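Local coordinates for protein xylan esterase 1 (Thermoanaerobacterium sp. 'JW/SL YS485', PDB 3FCY) that probably removes acetyl groups from xylan and other acetylated sugars as a carbohydrate esterase of family CE7, and binds calcium, at residues M175-I180 with G275-K280; D255-F260 with E269-L274. All blocks are in the same frame, centred on the assembly; numbering follows the deposited sequence.

Contact 1. Residues M175-I180 with G275-K280; sequences MLFRHI and GYIDVK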
loop_
_atom_site.group_PDB
_atom_site.type_symbol
_atom_site.label_atom_id
_atom_site.label_comp_id
_atom_site.label_asym_id
_atom_site.label_seq_id
_atom_site.Cartn_x
_atom_site.Cartn_y
_atom_site.Cartn_z
ATOM N N MET A 175 35.875 -2.900 8.770
ATOM C CA MET A 175 34.416 -2.869 8.768
ATOM C C MET A 175 33.966 -1.774 9.730
ATOM O O MET A 175 34.388 -1.739 10.883
ATOM C CB MET A 175 33.876 -4.239 9.171
ATOM C CG MET A 175 34.147 -5.292 8.102
ATOM S SD MET A 175 33.753 -6.966 8.598
ATOM C CE MET A 175 31.971 -6.960 8.435
ATOM N N LEU A 176 33.118 -0.871 9.244
ATOM C CA LEU A 176 32.660 0.254 10.050
ATOM C C LEU A 176 32.010 -0.077 11.393
ATOM O O LEU A 176 32.274 0.606 12.377
ATOM C CB LEU A 176 31.719 1.149 9.234
ATOM C CG LEU A 176 31.227 2.407 9.954
ATOM C CD1 LEU A 176 32.417 3.240 10.420
ATOM C CD2 LEU A 176 30.332 3.227 9.025
ATOM N N PHE A 177 31.160 -1.097 11.460
ATOM C CA PHE A 177 30.540 -1.405 12.752
ATOM C C PHE A 177 31.556 -1.965 13.738
ATOM O O PHE A 177 31.291 -2.062 14.936
ATOM C CB PHE A 177 29.352 -2.360 12.601
ATOM C CG PHE A 177 28.023 -1.655 12.536
ATOM C CD1 PHE A 177 27.574 -0.889 13.614
ATOM C CD2 PHE A 177 27.232 -1.728 11.394
ATOM C CE1 PHE A 177 26.356 -0.202 13.552
ATOM C CE2 PHE A 177 26.017 -1.047 11.321
ATOM C CZ PHE A 177 25.577 -0.281 12.401
ATOM N N ARG A 178 32.725 -2.328 13.226
ATOM C CA ARG A 178 33.792 -2.832 14.074
ATOM C C ARG A 178 34.296 -1.615 14.858
ATOM O O ARG A 178 34.493 -1.675 16.077
ATOM C CB ARG A 178 34.894 -3.437 13.197
ATOM C CG ARG A 178 36.096 -4.015 13.930
ATOM C CD ARG A 178 37.217 -3.006 13.993
ATOM N NE ARG A 178 38.529 -3.636 14.115
ATOM C CZ ARG A 178 39.664 -2.954 14.222
ATOM N NH1 ARG A 178 39.640 -1.626 14.222
ATOM N NH2 ARG A 178 40.819 -3.593 14.337
ATOM N N HIS A 179 34.466 -0.496 14.155
ATOM C CA HIS A 179 34.931 0.734 14.788
ATOM C C HIS A 179 33.851 1.282 15.720
ATOM O O HIS A 179 34.143 1.726 16.831
ATOM C CB HIS A 179 35.273 1.793 13.735
ATOM C CG HIS A 179 36.148 1.286 12.632
ATOM N ND1 HIS A 179 37.156 0.371 12.841
ATOM C CD2 HIS A 179 36.177 1.584 11.309
ATOM C CE1 HIS A 179 37.769 0.125 11.696
ATOM N NE2 HIS A 179 37.194 0.848 10.751
ATOM N N ILE A 180 32.606 1.254 15.255
ATOM C CA ILE A 180 31.481 1.734 16.050
ATOM C C ILE A 180 31.389 0.945 17.355
ATOM O O ILE A 180 31.211 1.529 18.422
ATOM C CB ILE A 180 30.150 1.613 15.270
ATOM C CG1 ILE A 180 30.190 2.534 14.042
ATOM C CG2 ILE A 180 28.975 1.996 16.177
ATOM C CD1 ILE A 180 29.000 2.386 13.104
ATOM N N GLY A 275 29.836 -12.239 10.488
ATOM C CA GLY A 275 29.865 -12.847 11.806
ATOM C C GLY A 275 30.698 -12.042 12.786
ATOM O O GLY A 275 30.480 -12.105 13.996
ATOM N N TYR A 276 31.655 -11.277 12.270
ATOM C CA TYR A 276 32.509 -10.453 13.120
ATOM C C TYR A 276 31.723 -9.373 13.846
ATOM O O TYR A 276 32.109 -8.944 14.939
ATOM C CB TYR A 276 33.607 -9.780 12.296
ATOM C CG TYR A 276 34.708 -10.705 11.843
ATOM C CD1 TYR A 276 35.513 -11.373 12.771
ATOM C CD2 TYR A 276 34.965 -10.894 10.489
ATOM C CE1 TYR A 276 36.553 -12.207 12.352
ATOM C CE2 TYR A 276 35.997 -11.724 10.062
ATOM C CZ TYR A 276 36.787 -12.376 10.997
ATOM O OH TYR A 276 37.805 -13.194 10.564
ATOM N N ILE A 277 30.628 -8.923 13.238
ATOM C CA ILE A 277 29.817 -7.877 13.845
ATOM C C ILE A 277 28.409 -8.347 14.184
ATOM O O ILE A 277 27.463 -7.558 14.206
ATOM C CB ILE A 277 29.747 -6.626 12.933
ATOM C CG1 ILE A 277 29.166 -6.993 11.564
ATOM C CG2 ILE A 277 31.146 -6.034 12.771
ATOM C CD1 ILE A 277 28.975 -5.800 10.643
ATOM N N ASP A 278 28.287 -9.646 14.442
ATOM C CA ASP A 278 27.019 -10.264 14.813
ATOM C C ASP A 278 27.022 -10.283 16.340
ATOM O O ASP A 278 27.755 -11.073 16.946
ATOM C CB ASP A 278 26.968 -11.700 14.274
ATOM C CG ASP A 278 25.653 -12.397 14.573
ATOM O OD1 ASP A 278 24.926 -11.941 15.477
ATOM O OD2 ASP A 278 25.353 -13.414 13.910
ATOM N N VAL A 279 26.220 -9.422 16.965
ATOM C CA VAL A 279 26.188 -9.357 18.426
ATOM C C VAL A 279 25.894 -10.680 19.125
ATOM O O VAL A 279 26.275 -10.867 20.285
ATOM C CB VAL A 279 25.181 -8.295 18.945
ATOM C CG1 VAL A 279 25.624 -6.912 18.500
ATOM C CG2 VAL A 279 23.771 -8.607 18.456
ATOM N N LYS A 280 25.231 -11.606 18.438
ATOM C CA LYS A 280 24.941 -12.887 19.065
ATOM C C LYS A 280 26.257 -13.622 19.319
ATOM O O LYS A 280 26.317 -14.515 20.163
ATOM C CB LYS A 280 24.025 -13.744 18.181
ATOM C CG LYS A 280 24.761 -14.717 17.277
ATOM C CD LYS A 280 23.799 -15.556 16.460
ATOM C CE LYS A 280 24.540 -16.645 15.705
ATOM N NZ LYS A 280 25.683 -16.099 14.921
#
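Ile277 carries the apolar part of this contact, pushing both of its branches against the start of helix 176-192. Its longer branch ends between two side chains. CD1 of Ile277 lies 3.9 Å from CE of Met175 and 4.0 Å from CB of Phe177. The shorter branch turns to the backbone, where CG2 of Ile277 stands 4.1 Å from N of Arg178. CG1 of Ile277 sits between its own backbone N and carbonyl carbon (chi1 58°), and this torsion spreads the two methyl ends over the helix start. The Met175 chain bends at its last torsion (chi3 77°), which brings its methyl round to Ile277. Cutting Ile277 back to an alanine is likely to open a gap at the helix start and leave the Met175 methyl without its apolar partner.

The fold is an alpha/beta hydrolase. Met175 is the N-cap of helix 176-192, and Phe177 also packs on Gln209, the residue after the predicted nucleophile Ser208. The Phe177 side chain comes within about 4 Å of that of Tyr117, a predicted substrate-binding residue.

The side-chain polar bonds lie within 275-280 or run to other parts of the chain. Asp278 is the N-cap of helix 279-282: its OD1 accepts from Lys280 N at 3.0 Å and also from Asp236 N. Its OD2 forms a salt bridge with Lys280 NZ at 2.9 Å. Arg178 turns its guanidinium away to a salt bridge with Glu60.

Contact 2. Residues D255-F260 with E269-L274; sequences DYFRLF and EVFTKL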
loop_
_atom_site.group_PDB
_atom_site.type_symbol
_atom_site.label_atom_id
_atom_site.label_comp_id
_atom_site.label_asym_id
_atom_site.label_seq_id
_atom_site.Cartn_x
_atom_site.Cartn_y
_atom_site.Cartn_z
ATOM N N ASP A 255 20.630 -5.898 -0.932
ATOM C CA ASP A 255 21.246 -5.041 -1.946
ATOM C C ASP A 255 22.649 -5.539 -2.266
ATOM O O ASP A 255 23.055 -5.589 -3.431
ATOM C CB ASP A 255 21.353 -3.588 -1.466
ATOM C CG ASP A 255 19.999 -2.911 -1.303
ATOM O OD1 ASP A 255 18.983 -3.452 -1.787
ATOM O OD2 ASP A 255 19.962 -1.822 -0.694
ATOM N N TYR A 256 23.395 -5.896 -1.225
ATOM C CA TYR A 256 24.752 -6.383 -1.415
ATOM C C TYR A 256 24.809 -7.577 -2.362
ATOM O O TYR A 256 25.553 -7.565 -3.341
ATOM C CB TYR A 256 25.389 -6.785 -0.086
ATOM C CG TYR A 256 26.796 -7.280 -0.288
ATOM C CD1 TYR A 256 27.854 -6.384 -0.447
ATOM C CD2 TYR A 256 27.061 -8.642 -0.411
ATOM C CE1 TYR A 256 29.139 -6.833 -0.729
ATOM C CE2 TYR A 256 28.344 -9.102 -0.695
ATOM C CZ TYR A 256 29.376 -8.195 -0.852
ATOM O OH TYR A 256 30.642 -8.651 -1.138
ATOM N N PHE A 257 24.037 -8.615 -2.061
ATOM C CA PHE A 257 24.023 -9.806 -2.902
ATOM C C PHE A 257 23.550 -9.508 -4.325
ATOM O O PHE A 257 24.142 -9.982 -5.295
ATOM C CB PHE A 257 23.142 -10.888 -2.271
ATOM C CG PHE A 257 23.836 -11.682 -1.200
ATOM C CD1 PHE A 257 24.812 -12.619 -1.534
ATOM C CD2 PHE A 257 23.539 -11.475 0.147
ATOM C CE1 PHE A 257 25.483 -13.339 -0.542
ATOM C CE2 PHE A 257 24.206 -12.190 1.145
ATOM C CZ PHE A 257 25.179 -13.122 0.799
ATOM N N ARG A 258 22.488 -8.722 -4.449
ATOM C CA ARG A 258 21.954 -8.379 -5.762
ATOM C C ARG A 258 23.009 -7.733 -6.652
ATOM O O ARG A 258 23.080 -8.009 -7.853
ATOM C CB ARG A 258 20.756 -7.432 -5.621
ATOM C CG ARG A 258 19.448 -8.111 -5.200
ATOM C CD ARG A 258 18.349 -7.089 -4.900
ATOM N NE ARG A 258 17.947 -6.305 -6.067
ATOM C CZ ARG A 258 17.032 -6.686 -6.958
ATOM N NH1 ARG A 258 16.408 -7.850 -6.827
ATOM N NH2 ARG A 258 16.737 -5.896 -7.982
ATOM N N LEU A 259 23.842 -6.889 -6.054
ATOM C CA LEU A 259 24.867 -6.175 -6.801
ATOM C C LEU A 259 26.229 -6.841 -6.903
ATOM O O LEU A 259 26.877 -6.763 -7.945
ATOM C CB LEU A 259 25.064 -4.784 -6.199
ATOM C CG LEU A 259 23.879 -3.821 -6.235
ATOM C CD1 LEU A 259 24.148 -2.658 -5.283
ATOM C CD2 LEU A 259 23.668 -3.323 -7.654
ATOM N N PHE A 260 26.659 -7.495 -5.829
ATOM C CA PHE A 260 27.983 -8.100 -5.786
ATOM C C PHE A 260 28.086 -9.621 -5.789
ATOM O O PHE A 260 29.177 -10.164 -5.953
ATOM C CB PHE A 260 28.728 -7.521 -4.583
ATOM C CG PHE A 260 28.778 -6.020 -4.589
ATOM C CD1 PHE A 260 29.602 -5.345 -5.484
ATOM C CD2 PHE A 260 27.949 -5.280 -3.753
ATOM C CE1 PHE A 260 29.597 -3.945 -5.552
ATOM C CE2 PHE A 260 27.934 -3.884 -3.810
ATOM C CZ PHE A 260 28.757 -3.215 -4.713
ATOM N N GLU A 269 31.047 -17.070 2.744
ATOM C CA GLU A 269 32.115 -16.137 3.086
ATOM C C GLU A 269 31.537 -14.790 3.513
ATOM O O GLU A 269 32.066 -14.131 4.407
ATOM C CB GLU A 269 33.045 -15.915 1.895
ATOM C CG GLU A 269 33.689 -17.171 1.342
ATOM C CD GLU A 269 34.723 -16.851 0.280
ATOM O OE1 GLU A 269 34.418 -16.031 -0.616
ATOM O OE2 GLU A 269 35.838 -17.418 0.336
ATOM N N VAL A 270 30.457 -14.379 2.858
ATOM C CA VAL A 270 29.820 -13.110 3.180
ATOM C C VAL A 270 29.239 -13.134 4.592
ATOM O O VAL A 270 29.538 -12.261 5.408
ATOM C CB VAL A 270 28.697 -12.779 2.167
ATOM C CG1 VAL A 270 27.925 -11.545 2.619
ATOM C CG2 VAL A 270 29.306 -12.533 0.794
ATOM N N PHE A 271 28.417 -14.139 4.881
ATOM C CA PHE A 271 27.814 -14.231 6.201
ATOM C C PHE A 271 28.819 -14.537 7.305
ATOM O O PHE A 271 28.623 -14.134 8.447
ATOM C CB PHE A 271 26.678 -15.254 6.200
ATOM C CG PHE A 271 25.423 -14.750 5.546
ATOM C CD1 PHE A 271 24.996 -15.264 4.324
ATOM C CD2 PHE A 271 24.681 -13.732 6.140
ATOM C CE1 PHE A 271 23.849 -14.768 3.703
ATOM C CE2 PHE A 271 23.533 -13.230 5.525
ATOM C CZ PHE A 271 23.117 -13.748 4.306
ATOM N N THR A 272 29.899 -15.238 6.969
ATOM C CA THR A 272 30.920 -15.545 7.965
ATOM C C THR A 272 31.613 -14.243 8.342
ATOM O O THR A 272 31.879 -13.983 9.515
ATOM C CB THR A 272 31.977 -16.538 7.420
ATOM O OG1 THR A 272 31.353 -17.803 7.158
ATOM C CG2 THR A 272 33.103 -16.732 8.427
ATOM N N LYS A 273 31.902 -13.422 7.339
ATOM C CA LYS A 273 32.551 -12.142 7.578
ATOM C C LYS A 273 31.633 -11.244 8.407
ATOM O O LYS A 273 32.092 -10.525 9.302
ATOM C CB LYS A 273 32.900 -11.474 6.253
ATOM C CG LYS A 273 33.858 -10.312 6.393
ATOM C CD LYS A 273 34.428 -9.931 5.040
ATOM C CE LYS A 273 35.433 -8.797 5.155
ATOM N NZ LYS A 273 36.012 -8.478 3.820
ATOM N N LEU A 274 30.335 -11.289 8.115
ATOM C CA LEU A 274 29.366 -10.494 8.873
ATOM C C LEU A 274 29.324 -11.027 10.307
ATOM O O LEU A 274 28.838 -10.361 11.223
ATOM C CB LEU A 274 27.973 -10.589 8.238
ATOM C CG LEU A 274 27.766 -9.853 6.907
ATOM C CD1 LEU A 274 26.379 -10.156 6.362
ATOM C CD2 LEU A 274 27.946 -8.356 7.108
#
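Val270 is the bump that fills the hollow between Tyr256 and Phe257. CG1 of Val270 meets Phe257 CZ at 3.7 Å, and CG2 of Val270 lies 3.9 Å from Tyr256 CE2. CG1 is anti to the backbone N of Val270 (chi1 173°), and this torsion sets CG1 nearer Phe257 and CG2 nearer Tyr256, though each methyl also borders the other ring. Phe257 and Val270 reach for each other from opposite directions.

The Phe257 ring is itself a bump. Its outer end enters the hollow between Val270 and Phe271, with CZ of Phe257 3.6 Å from CE1 of Phe271. These two rings meet obliquely, their centroids 5.5 Å apart and their planes at 32°. The axes of the two short segments come no closer than 12.6 Å, and the aromatic side chains span much of that distance.

Further partners lie outside the two segments. Tyr256 OH hydrogen-bonds Asp169 and Arg266, and the Phe257 ring stacks on His264.

The segments 255-260 and 269-274 run roughly antiparallel, at 141°, within a helical hairpin of helices 251-260 and 267-274. Helix 237-242 packs against Phe271, and a second subunit packs its Asp324 against Phe257. The hairpin lies between strands 226-230 and 289-295 in the chain.

How the contacts relate
The centres of the two contacts lie 14 Å apart. Both segments of contact 2 fall between those of contact 1 in sequence: 175-180 comes first, then 255-260, 269-274 and 275-280. The last two segments are consecutive, running from helix 267-274 towards helix 279-282. The contacts also touch directly, with Met175 CE 3.7 Å from Lys273 O. Contact 1 is the more central, with Phe177 next to the predicted substrate-binding Tyr117. Contact 2 lies about 22 Å from the chain's centre, in a hairpin whose first helix meets other subunits. Residues 269-280 thus run from the hairpin to the packing against 175-180, whose Phe177 lies near the predicted substrate site.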